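Local atomic coordinates of putative aminotransferase (Actinomadura melliaura, PDB entry 4ZWV), a protein that probably transfers an amino group with the help of pyridoxal 5'-phosphate, as a putative sugar aminotransferase of indolocarbazole AT2433 aminopentose biosynthesis. Residues E22-G27 with T242-A247; A168-V173 with S286-G291; A268-E273 with E362-T367; S321-E326 with G339-Y344. One frame throughout, in Å; residues are numbered along the deposited sequence.

Contact 1 (E22-G27 with T242-A247)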
loop_
_atom_site.group_PDB
_atom_site.type_symbol
_atom_site.label_atom_id
_atom_site.label_comp_id
_atom_site.label_asym_id
_atom_site.label_seq_id
_atom_site.Cartn_x
_atom_site.Cartn_y
_atom_site.Cartn_z
ATOM N N GLU A 22 -0.524 -19.737 -13.379
ATOM C CA GLU A 22 -1.687 -19.356 -14.183
ATOM C C GLU A 22 -1.691 -17.845 -14.439
ATOM O O GLU A 22 -1.922 -17.398 -15.566
ATOM C CB GLU A 22 -2.986 -19.794 -13.484
ATOM C CG GLU A 22 -4.280 -19.405 -14.208
ATOM C CD GLU A 22 -5.536 -19.555 -13.339
ATOM O OE1 GLU A 22 -5.425 -19.943 -12.156
ATOM O OE2 GLU A 22 -6.644 -19.276 -13.839
ATOM N N VAL A 23 -1.410 -17.070 -13.396
ATOM C CA VAL A 23 -1.352 -15.616 -13.513
ATOM C C VAL A 23 -0.245 -15.212 -14.475
ATOM O O VAL A 23 -0.469 -14.433 -15.401
ATOM C CB VAL A 23 -1.142 -14.948 -12.146
ATOM C CG1 VAL A 23 -0.899 -13.441 -12.298
ATOM C CG2 VAL A 23 -2.368 -15.173 -11.276
ATOM N N PHE A 24 0.947 -15.749 -14.273
ATOM C CA PHE A 24 2.061 -15.406 -15.160
ATOM C C PHE A 24 1.767 -15.805 -16.612
ATOM O O PHE A 24 2.060 -15.056 -17.546
ATOM C CB PHE A 24 3.356 -16.069 -14.684
ATOM C CG PHE A 24 3.941 -15.475 -13.433
ATOM C CD1 PHE A 24 3.441 -14.302 -12.878
ATOM C CD2 PHE A 24 5.009 -16.102 -12.802
ATOM C CE1 PHE A 24 3.998 -13.776 -11.709
ATOM C CE2 PHE A 24 5.562 -15.582 -11.645
ATOM C CZ PHE A 24 5.063 -14.421 -11.094
ATOM N N ALA A 25 1.184 -16.984 -16.810
ATOM C CA ALA A 25 0.900 -17.470 -18.154
ATOM C C ALA A 25 -0.151 -16.611 -18.861
ATOM O O ALA A 25 -0.109 -16.465 -20.084
ATOM C CB ALA A 25 0.452 -18.937 -18.100
ATOM N N SER A 26 -1.065 -16.022 -18.092
ATOM C CA SER A 26 -2.106 -15.165 -18.658
ATOM C C SER A 26 -1.520 -13.851 -19.150
ATOM O O SER A 26 -2.077 -13.206 -20.040
ATOM C CB SER A 26 -3.190 -14.868 -17.625
ATOM O OG SER A 26 -2.742 -13.870 -16.724
ATOM N N GLY A 27 -0.400 -13.454 -18.557
ATOM C CA GLY A 27 0.234 -12.190 -18.878
ATOM C C GLY A 27 -0.498 -11.010 -18.262
ATOM O O GLY A 27 -0.157 -9.857 -18.515
ATOM N N THR A 242 -4.189 -7.199 -6.437
ATOM C CA THR A 242 -4.028 -7.640 -7.816
ATOM C C THR A 242 -4.101 -9.162 -7.928
ATOM O O THR A 242 -4.165 -9.868 -6.910
ATOM C CB THR A 242 -2.706 -7.166 -8.386
ATOM O OG1 THR A 242 -1.653 -7.721 -7.589
ATOM C CG2 THR A 242 -2.637 -5.647 -8.348
ATOM N N ASP A 243 -4.090 -9.662 -9.161
ATOM C CA ASP A 243 -4.349 -11.088 -9.392
ATOM C C ASP A 243 -3.271 -12.018 -8.840
ATOM O O ASP A 243 -3.581 -13.149 -8.474
ATOM C CB ASP A 243 -4.544 -11.360 -10.892
ATOM C CG ASP A 243 -5.989 -11.165 -11.341
ATOM O OD1 ASP A 243 -6.770 -10.495 -10.619
ATOM O OD2 ASP A 243 -6.345 -11.670 -12.425
ATOM N N LEU A 244 -2.018 -11.566 -8.764
ATOM C CA LEU A 244 -0.965 -12.403 -8.180
ATOM C C LEU A 244 -1.334 -12.829 -6.759
ATOM O O LEU A 244 -1.252 -14.019 -6.393
ATOM C CB LEU A 244 0.374 -11.668 -8.176
ATOM C CG LEU A 244 1.544 -12.314 -7.437
ATOM C CD1 LEU A 244 1.932 -13.657 -8.067
ATOM C CD2 LEU A 244 2.733 -11.360 -7.402
ATOM N N ASN A 245 -1.772 -11.867 -5.961
ATOM C CA ASN A 245 -2.095 -12.167 -4.578
ATOM C C ASN A 245 -3.450 -12.836 -4.456
ATOM O O ASN A 245 -3.616 -13.722 -3.618
ATOM C CB ASN A 245 -2.009 -10.881 -3.753
ATOM C CG ASN A 245 -0.621 -10.291 -3.810
ATOM O OD1 ASN A 245 -0.368 -9.358 -4.571
ATOM N ND2 ASN A 245 0.309 -10.880 -3.058
ATOM N N ALA A 246 -4.402 -12.478 -5.314
ATOM C CA ALA A 246 -5.694 -13.174 -5.273
ATOM C C ALA A 246 -5.524 -14.661 -5.600
ATOM O O ALA A 246 -6.212 -15.507 -5.016
ATOM C CB ALA A 246 -6.687 -12.533 -6.227
ATOM N N ALA A 247 -4.597 -14.987 -6.500
ATOM C CA ALA A 247 -4.345 -16.386 -6.860
ATOM C C ALA A 247 -3.850 -17.180 -5.655
ATOM O O ALA A 247 -4.268 -18.320 -5.438
ATOM C CB ALA A 247 -3.343 -16.472 -8.000
HETATM O O HOH W 1 -4.695 -12.857 -14.285
#
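OD2 of D243 accepts from two donors, the backbone N of R34 and a water 2.8 Å away that also donates to OG of S26 on the other helix. This is a near-antiparallel helix pair: the short segments 22-26 and 243-247 cross at 151° with their axes 10.0 Å apart, packing the end of helix 16-26 against the start of the long helix 243-273. The other carboxylate oxygen of D243, OD1, takes the backbone N-H groups of G32 and V35, so this buried acid ties the start of helix 243-273 to the first turn of helix 33-46 and to G32 just before it. S26 turns its OG back along its own helix to donate to the carbonyl O of V23, 2.7 Å away, and the same OG accepts from the backbone N of Y28 as well as from the water.

Beside this polar bridge the contact is apolar, and V23 carries it. Its CG1 stands anti to the backbone N (chi1 173°), while CG2 rests against the CB of A247 at 3.7 Å and the carbonyl O of D243 at 3.7 Å. A247, one helical turn beyond D243, presents only a methyl to V23. R34 and L29 of the same chain also touch V23. On the flank, F24 and L244 lie next to the second subunit, where A16 of that subunit meets F24 and I248 of that subunit meets L244. Within the chain these two side chains come together obliquely, with CE1 of the F24 ring 4.2 Å from CD1 of L244.

Contact 2 (A168-V173 with S286-G291)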
loop_
_atom_site.group_PDB
_atom_site.type_symbol
_atom_site.label_atom_id
_atom_site.label_comp_id
_atom_site.label_asym_id
_atom_site.label_seq_id
_atom_site.Cartn_x
_atom_site.Cartn_y
_atom_site.Cartn_z
ATOM N N ALA A 168 -14.242 -16.006 12.329
ATOM C CA ALA A 168 -14.898 -15.822 13.629
ATOM C C ALA A 168 -16.357 -15.446 13.452
ATOM O O ALA A 168 -16.752 -14.949 12.393
ATOM C CB ALA A 168 -14.177 -14.756 14.452
ATOM N N SER A 169 -17.151 -15.679 14.498
ATOM C CA SER A 169 -18.560 -15.302 14.483
ATOM C C SER A 169 -18.973 -14.801 15.855
ATOM O O SER A 169 -18.302 -15.059 16.852
ATOM C CB SER A 169 -19.441 -16.476 14.075
ATOM O OG SER A 169 -19.331 -17.518 15.023
ATOM N N TYR A 170 -20.093 -14.091 15.891
ATOM C CA TYR A 170 -20.604 -13.531 17.130
ATOM C C TYR A 170 -22.113 -13.641 17.098
ATOM O O TYR A 170 -22.762 -13.163 16.162
ATOM C CB TYR A 170 -20.127 -12.078 17.293
ATOM C CG TYR A 170 -20.883 -11.285 18.345
ATOM C CD1 TYR A 170 -20.511 -11.321 19.685
ATOM C CD2 TYR A 170 -21.961 -10.478 17.983
ATOM C CE1 TYR A 170 -21.204 -10.585 20.640
ATOM C CE2 TYR A 170 -22.662 -9.746 18.931
ATOM C CZ TYR A 170 -22.278 -9.797 20.251
ATOM O OH TYR A 170 -22.960 -9.045 21.180
ATOM N N ARG A 171 -22.645 -14.314 18.113
ATOM C CA ARG A 171 -24.075 -14.545 18.267
ATOM C C ARG A 171 -24.703 -15.099 16.994
ATOM O O ARG A 171 -25.803 -14.719 16.590
ATOM C CB ARG A 171 -24.758 -13.264 18.750
ATOM C CG ARG A 171 -24.326 -12.982 20.184
ATOM C CD ARG A 171 -25.102 -11.897 20.892
ATOM N NE ARG A 171 -24.544 -11.738 22.234
ATOM C CZ ARG A 171 -24.813 -10.727 23.055
ATOM N NH1 ARG A 171 -25.651 -9.769 22.686
ATOM N NH2 ARG A 171 -24.235 -10.684 24.249
ATOM N N GLY A 172 -24.001 -16.055 16.394
ATOM C CA GLY A 172 -24.567 -16.839 15.311
ATOM C C GLY A 172 -24.451 -16.175 13.956
ATOM O O GLY A 172 -25.009 -16.670 12.975
ATOM N N VAL A 173 -23.714 -15.068 13.911
ATOM C CA VAL A 173 -23.555 -14.273 12.704
ATOM C C VAL A 173 -22.064 -14.098 12.439
ATOM O O VAL A 173 -21.312 -13.686 13.324
ATOM C CB VAL A 173 -24.247 -12.903 12.847
ATOM C CG1 VAL A 173 -23.944 -11.999 11.648
ATOM C CG2 VAL A 173 -25.752 -13.090 13.029
ATOM N N SER A 286 -16.693 -16.081 26.332
ATOM C CA SER A 286 -18.144 -16.247 26.355
ATOM C C SER A 286 -18.615 -17.274 25.332
ATOM O O SER A 286 -18.087 -17.327 24.223
ATOM C CB SER A 286 -18.818 -14.904 26.092
ATOM O OG SER A 286 -20.223 -15.058 26.011
ATOM N N PRO A 287 -19.625 -18.081 25.691
ATOM C CA PRO A 287 -20.116 -19.121 24.783
ATOM C C PRO A 287 -21.029 -18.601 23.671
ATOM O O PRO A 287 -21.530 -19.416 22.894
ATOM C CB PRO A 287 -20.898 -20.051 25.715
ATOM C CG PRO A 287 -21.404 -19.137 26.777
ATOM C CD PRO A 287 -20.275 -18.159 27.012
ATOM N N ASP A 288 -21.255 -17.292 23.605
ATOM C CA ASP A 288 -22.157 -16.740 22.593
ATOM C C ASP A 288 -21.428 -16.328 21.319
ATOM O O ASP A 288 -22.005 -15.661 20.474
ATOM C CB ASP A 288 -22.943 -15.540 23.148
ATOM C CG ASP A 288 -22.059 -14.353 23.479
ATOM O OD1 ASP A 288 -20.826 -14.515 23.550
ATOM O OD2 ASP A 288 -22.594 -13.246 23.681
ATOM N N ARG A 289 -20.161 -16.709 21.194
ATOM C CA ARG A 289 -19.361 -16.322 20.045
ATOM C C ARG A 289 -18.275 -17.352 19.808
ATOM O O ARG A 289 -17.996 -18.181 20.670
ATOM C CB ARG A 289 -18.756 -14.929 20.249
ATOM C CG ARG A 289 -17.722 -14.826 21.374
ATOM C CD ARG A 289 -17.538 -13.373 21.812
ATOM N NE ARG A 289 -18.662 -12.951 22.646
ATOM C CZ ARG A 289 -18.702 -11.843 23.380
ATOM N NH1 ARG A 289 -17.681 -10.992 23.379
ATOM N NH2 ARG A 289 -19.773 -11.593 24.136
ATOM N N GLU A 290 -17.672 -17.304 18.625
ATOM C CA GLU A 290 -16.632 -18.257 18.282
ATOM C C GLU A 290 -15.420 -17.513 17.760
ATOM O O GLU A 290 -15.484 -16.900 16.695
ATOM C CB GLU A 290 -17.132 -19.262 17.241
ATOM C CG GLU A 290 -16.108 -20.332 16.889
ATOM C CD GLU A 290 -16.662 -21.392 15.943
ATOM O OE1 GLU A 290 -17.289 -21.028 14.924
ATOM O OE2 GLU A 290 -16.479 -22.594 16.231
ATOM N N GLY A 291 -14.332 -17.543 18.531
ATOM C CA GLY A 291 -13.107 -16.858 18.143
ATOM C C GLY A 291 -12.214 -17.708 17.260
ATOM O O GLY A 291 -12.500 -18.881 17.003
HETATM O O HOH W 2 -17.375 -18.999 13.461
#
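A small antiparallel sheet is completed here: strand 289-290 pairs with strand 169-170, which the type I' turn from Y170 to V173 links as a hairpin to strand 173-174. S169 and E290 form the hydrogen-bonded pair, with S169 N to E290 O at 3.0 Å and E290 N to S169 O at 2.9 Å; Y170 and R289 are the adjoining non-hydrogen-bonded pair. Where the strands end, R171 N donates to D288 O at 2.8 Å.

On the Y170 face, a salt-bridge network centres on D288. R171 reaches it with an extended chain and sets NE 2.9 Å from OD2, its NH2 joining the same oxygen, with the two flat groups turned 57° apart. OD1 is gripped by S286 OG and R289 NE from opposite faces of the carboxylate plane. A leucine in place of D288 would probably leave the guanidinium groups of R171 and R289 close together without the negative charge between them. R171 NH1 also pairs with D139, and Y170 OH bonds to D137. The R289 chain, bent at chi3 (77°), runs beside the tyrosine, bringing NE to the ring edge near CD1 while the guanidinium stands steeply to the ring. R171 CG lies over a face of that same ring.

On the other face, one water bridges the paired side chains, accepting from S169 OG at 2.9 Å and donating to E290 OE1.

Contact 3 (A268-E273 with E362-T367)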
loop_
_atom_site.group_PDB
_atom_site.type_symbol
_atom_site.label_atom_id
_atom_site.label_comp_id
_atom_site.label_asym_id
_atom_site.label_seq_id
_atom_site.Cartn_x
_atom_site.Cartn_y
_atom_site.Cartn_z
ATOM N N ALA A 268 -8.961 -25.325 22.942
ATOM C CA ALA A 268 -9.802 -26.106 23.846
ATOM C C ALA A 268 -8.938 -27.005 24.723
ATOM O O ALA A 268 -9.224 -27.195 25.910
ATOM C CB ALA A 268 -10.810 -26.933 23.063
ATOM N N PHE A 269 -7.880 -27.556 24.133
ATOM C CA PHE A 269 -6.942 -28.398 24.866
ATOM C C PHE A 269 -6.278 -27.605 25.994
ATOM O O PHE A 269 -6.219 -28.068 27.137
ATOM C CB PHE A 269 -5.895 -28.977 23.910
ATOM C CG PHE A 269 -4.865 -29.844 24.575
ATOM C CD1 PHE A 269 -5.134 -31.171 24.859
ATOM C CD2 PHE A 269 -3.615 -29.334 24.896
ATOM C CE1 PHE A 269 -4.181 -31.970 25.465
ATOM C CE2 PHE A 269 -2.662 -30.130 25.502
ATOM C CZ PHE A 269 -2.944 -31.444 25.784
ATOM N N TYR A 270 -5.778 -26.418 25.674
ATOM C CA TYR A 270 -5.195 -25.555 26.701
ATOM C C TYR A 270 -6.214 -25.185 27.781
ATOM O O TYR A 270 -5.884 -25.192 28.966
ATOM C CB TYR A 270 -4.628 -24.275 26.089
ATOM C CG TYR A 270 -3.364 -24.434 25.271
ATOM C CD1 TYR A 270 -2.470 -25.475 25.491
ATOM C CD2 TYR A 270 -3.069 -23.515 24.273
ATOM C CE1 TYR A 270 -1.308 -25.593 24.734
ATOM C CE2 TYR A 270 -1.924 -23.623 23.513
ATOM C CZ TYR A 270 -1.047 -24.657 23.745
ATOM O OH TYR A 270 0.094 -24.748 22.978
ATOM N N ASP A 271 -7.439 -24.843 27.373
ATOM C CA ASP A 271 -8.513 -24.553 28.328
ATOM C C ASP A 271 -8.660 -25.668 29.356
ATOM O O ASP A 271 -8.884 -25.412 30.539
ATOM C CB ASP A 271 -9.859 -24.386 27.629
ATOM C CG ASP A 271 -9.980 -23.098 26.843
ATOM O OD1 ASP A 271 -9.208 -22.133 27.068
ATOM O OD2 ASP A 271 -10.893 -23.059 25.994
ATOM N N LYS A 272 -8.559 -26.906 28.882
ATOM C CA LYS A 272 -8.794 -28.087 29.709
ATOM C C LYS A 272 -7.595 -28.436 30.583
ATOM O O LYS A 272 -7.758 -28.897 31.717
ATOM C CB LYS A 272 -9.149 -29.285 28.818
ATOM C CG LYS A 272 -9.388 -30.598 29.557
ATOM C CD LYS A 272 -9.596 -31.743 28.566
ATOM C CE LYS A 272 -9.894 -33.065 29.267
ATOM N NZ LYS A 272 -8.783 -33.507 30.159
ATOM N N GLU A 273 -6.396 -28.208 30.054
ATOM C CA GLU A 273 -5.182 -28.758 30.645
ATOM C C GLU A 273 -4.341 -27.749 31.423
ATOM O O GLU A 273 -3.370 -28.133 32.080
ATOM C CB GLU A 273 -4.326 -29.397 29.546
ATOM C CG GLU A 273 -5.024 -30.513 28.772
ATOM C CD GLU A 273 -5.275 -31.756 29.607
ATOM O OE1 GLU A 273 -4.629 -31.912 30.667
ATOM O OE2 GLU A 273 -6.119 -32.582 29.197
ATOM N N GLU A 362 1.377 -30.902 24.014
ATOM C CA GLU A 362 1.596 -31.611 25.269
ATOM C C GLU A 362 2.874 -31.101 25.922
ATOM O O GLU A 362 2.953 -30.973 27.144
ATOM C CB GLU A 362 1.675 -33.117 25.023
ATOM C CG GLU A 362 0.328 -33.756 24.744
ATOM C CD GLU A 362 0.443 -35.161 24.187
ATOM O OE1 GLU A 362 1.552 -35.737 24.236
ATOM O OE2 GLU A 362 -0.578 -35.690 23.701
ATOM N N HIS A 363 3.859 -30.766 25.090
ATOM C CA HIS A 363 5.115 -30.214 25.578
ATOM C C HIS A 363 4.908 -28.824 26.194
ATOM O O HIS A 363 5.486 -28.513 27.239
ATOM C CB HIS A 363 6.145 -30.162 24.436
ATOM C CG HIS A 363 7.434 -29.494 24.805
ATOM N ND1 HIS A 363 8.253 -29.958 25.812
ATOM C CD2 HIS A 363 8.056 -28.411 24.282
ATOM C CE1 HIS A 363 9.314 -29.176 25.906
ATOM N NE2 HIS A 363 9.221 -28.233 24.986
ATOM N N VAL A 364 4.070 -28.006 25.559
ATOM C CA VAL A 364 3.751 -26.679 26.079
ATOM C C VAL A 364 3.092 -26.803 27.456
ATOM O O VAL A 364 3.513 -26.157 28.419
ATOM C CB VAL A 364 2.830 -25.904 25.118
ATOM C CG1 VAL A 364 2.319 -24.616 25.764
ATOM C CG2 VAL A 364 3.562 -25.606 23.804
ATOM N N VAL A 365 2.080 -27.659 27.548
ATOM C CA VAL A 365 1.359 -27.857 28.802
ATOM C C VAL A 365 2.251 -28.427 29.898
ATOM O O VAL A 365 2.231 -27.939 31.026
ATOM C CB VAL A 365 0.141 -28.781 28.599
ATOM C CG1 VAL A 365 -0.399 -29.278 29.941
ATOM C CG2 VAL A 365 -0.935 -28.044 27.814
ATOM N N ALA A 366 3.049 -29.440 29.566
ATOM C CA ALA A 366 3.923 -30.070 30.552
ATOM C C ALA A 366 4.963 -29.084 31.078
ATOM O O ALA A 366 5.291 -29.082 32.270
ATOM C CB ALA A 366 4.608 -31.288 29.952
ATOM N N THR A 367 5.474 -28.243 30.184
ATOM C CA THR A 367 6.467 -27.250 30.561
ATOM C C THR A 367 5.867 -26.233 31.530
ATOM O O THR A 367 6.434 -25.969 32.588
ATOM C CB THR A 367 7.042 -26.534 29.321
ATOM O OG1 THR A 367 7.731 -27.490 28.505
ATOM C CG2 THR A 367 8.016 -25.444 29.735
#
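Apolar packing makes up most of this contact, and V365 is its wedge. With CG1 anti to the backbone N (chi1 165°), its two methyls part: CG2 enters between the aromatic side chains of F269 and Y270, 3.6 Å from F269 CE2 and 3.8 Å from Y270 CD1, while CG1 rests on E273, 3.9 Å from CB. The methyl meets Y270 at the ring edge but F269 obliquely. CG of E273 lies over one face of the F269 ring. Farther along the tyrosine, V364 crosses the side chain at about a right angle, its CG1 3.6 Å from OH. On the outer flank the aliphatic CG of E362 lies 4.1 Å from F269 CZ.

Polar interactions tie the same residues to their surroundings. Y270 OH is hydrogen-bonded to the carbonyl O of P351, and its ring meets that of Y296 edge-to-face; a valine at Y270 would probably leave that carbonyl without this donor and open a gap beside V364 and V365. F269 also has a cation-pi partner in R361. The E273 chain, bent at chi2 (-68°), brings OE2 to K272 NZ at 3.0 Å, while R369 bonds to the carbonyl O of E273.

The arrangement is typical of two amphipathic helices packed nearly parallel, crossing here at -26°: the end of long helix 243-273 lies beside C-terminal helix 358-369, with their apolar sides together.

Contact 4 (S321-E326 with G339-Y344)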
loop_
_atom_site.group_PDB
_atom_site.type_symbol
_atom_site.label_atom_id
_atom_site.label_comp_id
_atom_site.label_asym_id
_atom_site.label_seq_id
_atom_site.Cartn_x
_atom_site.Cartn_y
_atom_site.Cartn_z
ATOM N N SER A 321 2.568 -7.325 19.979
ATOM C CA SER A 321 3.103 -5.979 19.805
ATOM C C SER A 321 3.341 -5.318 21.155
ATOM O O SER A 321 2.795 -5.748 22.169
ATOM C CB SER A 321 2.146 -5.104 18.982
ATOM O OG SER A 321 2.192 -5.438 17.605
ATOM N N ARG A 322 4.146 -4.263 21.160
ATOM C CA ARG A 322 4.220 -3.366 22.312
ATOM C C ARG A 322 2.913 -2.568 22.383
ATOM O O ARG A 322 2.373 -2.179 21.344
ATOM C CB ARG A 322 5.423 -2.426 22.194
ATOM C CG ARG A 322 5.601 -1.501 23.373
ATOM C CD ARG A 322 6.774 -0.543 23.170
ATOM N NE ARG A 322 7.027 0.228 24.385
ATOM C CZ ARG A 322 8.091 0.998 24.585
ATOM N NH1 ARG A 322 9.025 1.095 23.652
ATOM N NH2 ARG A 322 8.219 1.668 25.724
ATOM N N ARG A 323 2.389 -2.328 23.585
ATOM C CA ARG A 323 1.216 -1.453 23.693
ATOM C C ARG A 323 1.517 -0.118 22.996
ATOM O O ARG A 323 2.553 0.507 23.259
ATOM C CB ARG A 323 0.807 -1.244 25.163
ATOM C CG ARG A 323 1.901 -0.695 26.076
ATOM C CD ARG A 323 1.431 -0.630 27.542
ATOM N NE ARG A 323 0.462 0.442 27.766
ATOM C CZ ARG A 323 -0.117 0.669 28.940
ATOM N NH1 ARG A 323 0.175 -0.110 29.981
ATOM N NH2 ARG A 323 -0.987 1.660 29.071
ATOM N N ASN A 324 0.633 0.304 22.086
ATOM C CA ASN A 324 0.997 1.355 21.125
ATOM C C ASN A 324 1.131 2.728 21.781
ATOM O O ASN A 324 1.807 3.616 21.247
ATOM C CB ASN A 324 -0.034 1.474 19.994
ATOM C CG ASN A 324 -0.159 0.218 19.124
ATOM O OD1 ASN A 324 -0.971 0.209 18.205
ATOM N ND2 ASN A 324 0.601 -0.837 19.417
ATOM N N ASP A 325 0.482 2.899 22.932
ATOM C CA ASP A 325 0.487 4.189 23.616
ATOM C C ASP A 325 1.838 4.505 24.251
ATOM O O ASP A 325 2.067 5.636 24.673
ATOM C CB ASP A 325 -0.640 4.252 24.679
ATOM C CG ASP A 325 -0.515 3.183 25.769
ATOM O OD1 ASP A 325 -0.054 2.057 25.489
ATOM O OD2 ASP A 325 -0.909 3.476 26.925
ATOM N N GLU A 326 2.740 3.525 24.286
ATOM C CA GLU A 326 4.087 3.750 24.829
ATOM C C GLU A 326 5.094 4.272 23.787
ATOM O O GLU A 326 6.205 4.673 24.147
ATOM C CB GLU A 326 4.631 2.463 25.459
ATOM C CG GLU A 326 4.031 2.164 26.828
ATOM C CD GLU A 326 4.664 0.964 27.514
ATOM O OE1 GLU A 326 5.523 0.293 26.914
ATOM O OE2 GLU A 326 4.298 0.684 28.678
ATOM N N GLY A 339 -6.759 -0.398 33.568
ATOM C CA GLY A 339 -7.125 -1.759 33.199
ATOM C C GLY A 339 -5.981 -2.442 32.468
ATOM O O GLY A 339 -5.542 -3.531 32.834
ATOM N N LEU A 340 -5.481 -1.783 31.431
ATOM C CA LEU A 340 -4.344 -2.316 30.693
ATOM C C LEU A 340 -3.113 -2.441 31.593
ATOM O O LEU A 340 -2.397 -3.440 31.533
ATOM C CB LEU A 340 -4.040 -1.439 29.477
ATOM C CG LEU A 340 -2.867 -1.869 28.594
ATOM C CD1 LEU A 340 -3.000 -3.351 28.225
ATOM C CD2 LEU A 340 -2.805 -0.999 27.341
ATOM N N ASP A 341 -2.867 -1.429 32.424
ATOM C CA ASP A 341 -1.740 -1.473 33.360
ATOM C C ASP A 341 -1.793 -2.730 34.235
ATOM O O ASP A 341 -0.756 -3.307 34.563
ATOM C CB ASP A 341 -1.710 -0.233 34.268
ATOM C CG ASP A 341 -1.378 1.049 33.525
ATOM O OD1 ASP A 341 -0.829 0.989 32.402
ATOM O OD2 ASP A 341 -1.658 2.129 34.090
ATOM N N SER A 342 -2.997 -3.157 34.610
ATOM C CA SER A 342 -3.131 -4.270 35.557
ATOM C C SER A 342 -2.828 -5.629 34.924
ATOM O O SER A 342 -2.660 -6.616 35.647
ATOM C CB SER A 342 -4.536 -4.298 36.173
ATOM O OG SER A 342 -5.494 -4.805 35.260
ATOM N N VAL A 343 -2.750 -5.686 33.596
ATOM C CA VAL A 343 -2.459 -6.951 32.924
ATOM C C VAL A 343 -1.236 -6.928 31.999
ATOM O O VAL A 343 -0.750 -7.981 31.577
ATOM C CB VAL A 343 -3.672 -7.432 32.089
ATOM C CG1 VAL A 343 -4.828 -7.815 33.000
ATOM C CG2 VAL A 343 -4.097 -6.371 31.076
ATOM N N TYR A 344 -0.733 -5.741 31.667
ATOM C CA TYR A 344 0.282 -5.655 30.618
ATOM C C TYR A 344 1.613 -6.317 30.994
ATOM O O TYR A 344 2.336 -6.795 30.112
ATOM C CB TYR A 344 0.522 -4.198 30.227
ATOM C CG TYR A 344 1.435 -4.054 29.031
ATOM C CD1 TYR A 344 1.038 -4.501 27.772
ATOM C CD2 TYR A 344 2.694 -3.481 29.159
ATOM C CE1 TYR A 344 1.866 -4.370 26.669
ATOM C CE2 TYR A 344 3.531 -3.347 28.058
ATOM C CZ TYR A 344 3.113 -3.800 26.824
ATOM O OH TYR A 344 3.944 -3.657 25.742
HETATM O O HOH W 3 -1.740 3.593 31.492
#
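R323 NH1 donates to OD1 of D341 at 2.8 Å, a salt bridge fastening the loop just before the 3-10 turn 324-326 to helix 338-344. It belongs to a salt-bridge network of R322, R323, D325, E326 and D341, in a loop that passes near the pyridoxal phosphate site, the S321 side chain lying about 7 Å from that of H164. D325 grips the same guanidinium side-on, NE to OD1 at 2.8 Å and NH2 to OD2 at 2.8 Å, both oxygens using their syn lone pairs. Two acids at its edges probably fix its rotation, and D325 has a second cation in R334. Just before it, R322 NE pairs with E326 OE1 at 2.9 Å, and R322 NH1 bonds to the carbonyl of Y230 of the second subunit.

R323 N donates to Y344 OH at 3.0 Å, a nearly straight bond (166°). The arginine's CG lies between its own N and carbonyl carbon (chi1 56°), which turns the aliphatic chain over one face of the Y344 ring, with CD 3.4 Å from the centroid in a CH-pi contact. Beyond the bend at chi3 the guanidinium stands steeply to that ring, and L340 presses on one guanidinium face, L340 CD2 3.5 Å from R323 CZ.

Contact 1 is the buried one; contacts 2, 3 and 4 are each partly open to solvent. Contacts 1 and 3 share helix 243-273 near its two ends, their centres about 42 Å apart, and both rely on apolar side chains: one end packs antiparallel beside the second subunit, the other nearly parallel against the C-terminal helix. Contacts 2 and 4 instead depend on arginine-carboxylate networks, the former backed by strand pairing and the latter by an aromatic face. These two also come nearer the cofactor site, A168 about 8 Å and S321 about 7 Å from H164, side chain to side chain. Contact 4 is nested within the loop closed by contact 3 and, like contact 1, touches the second subunit.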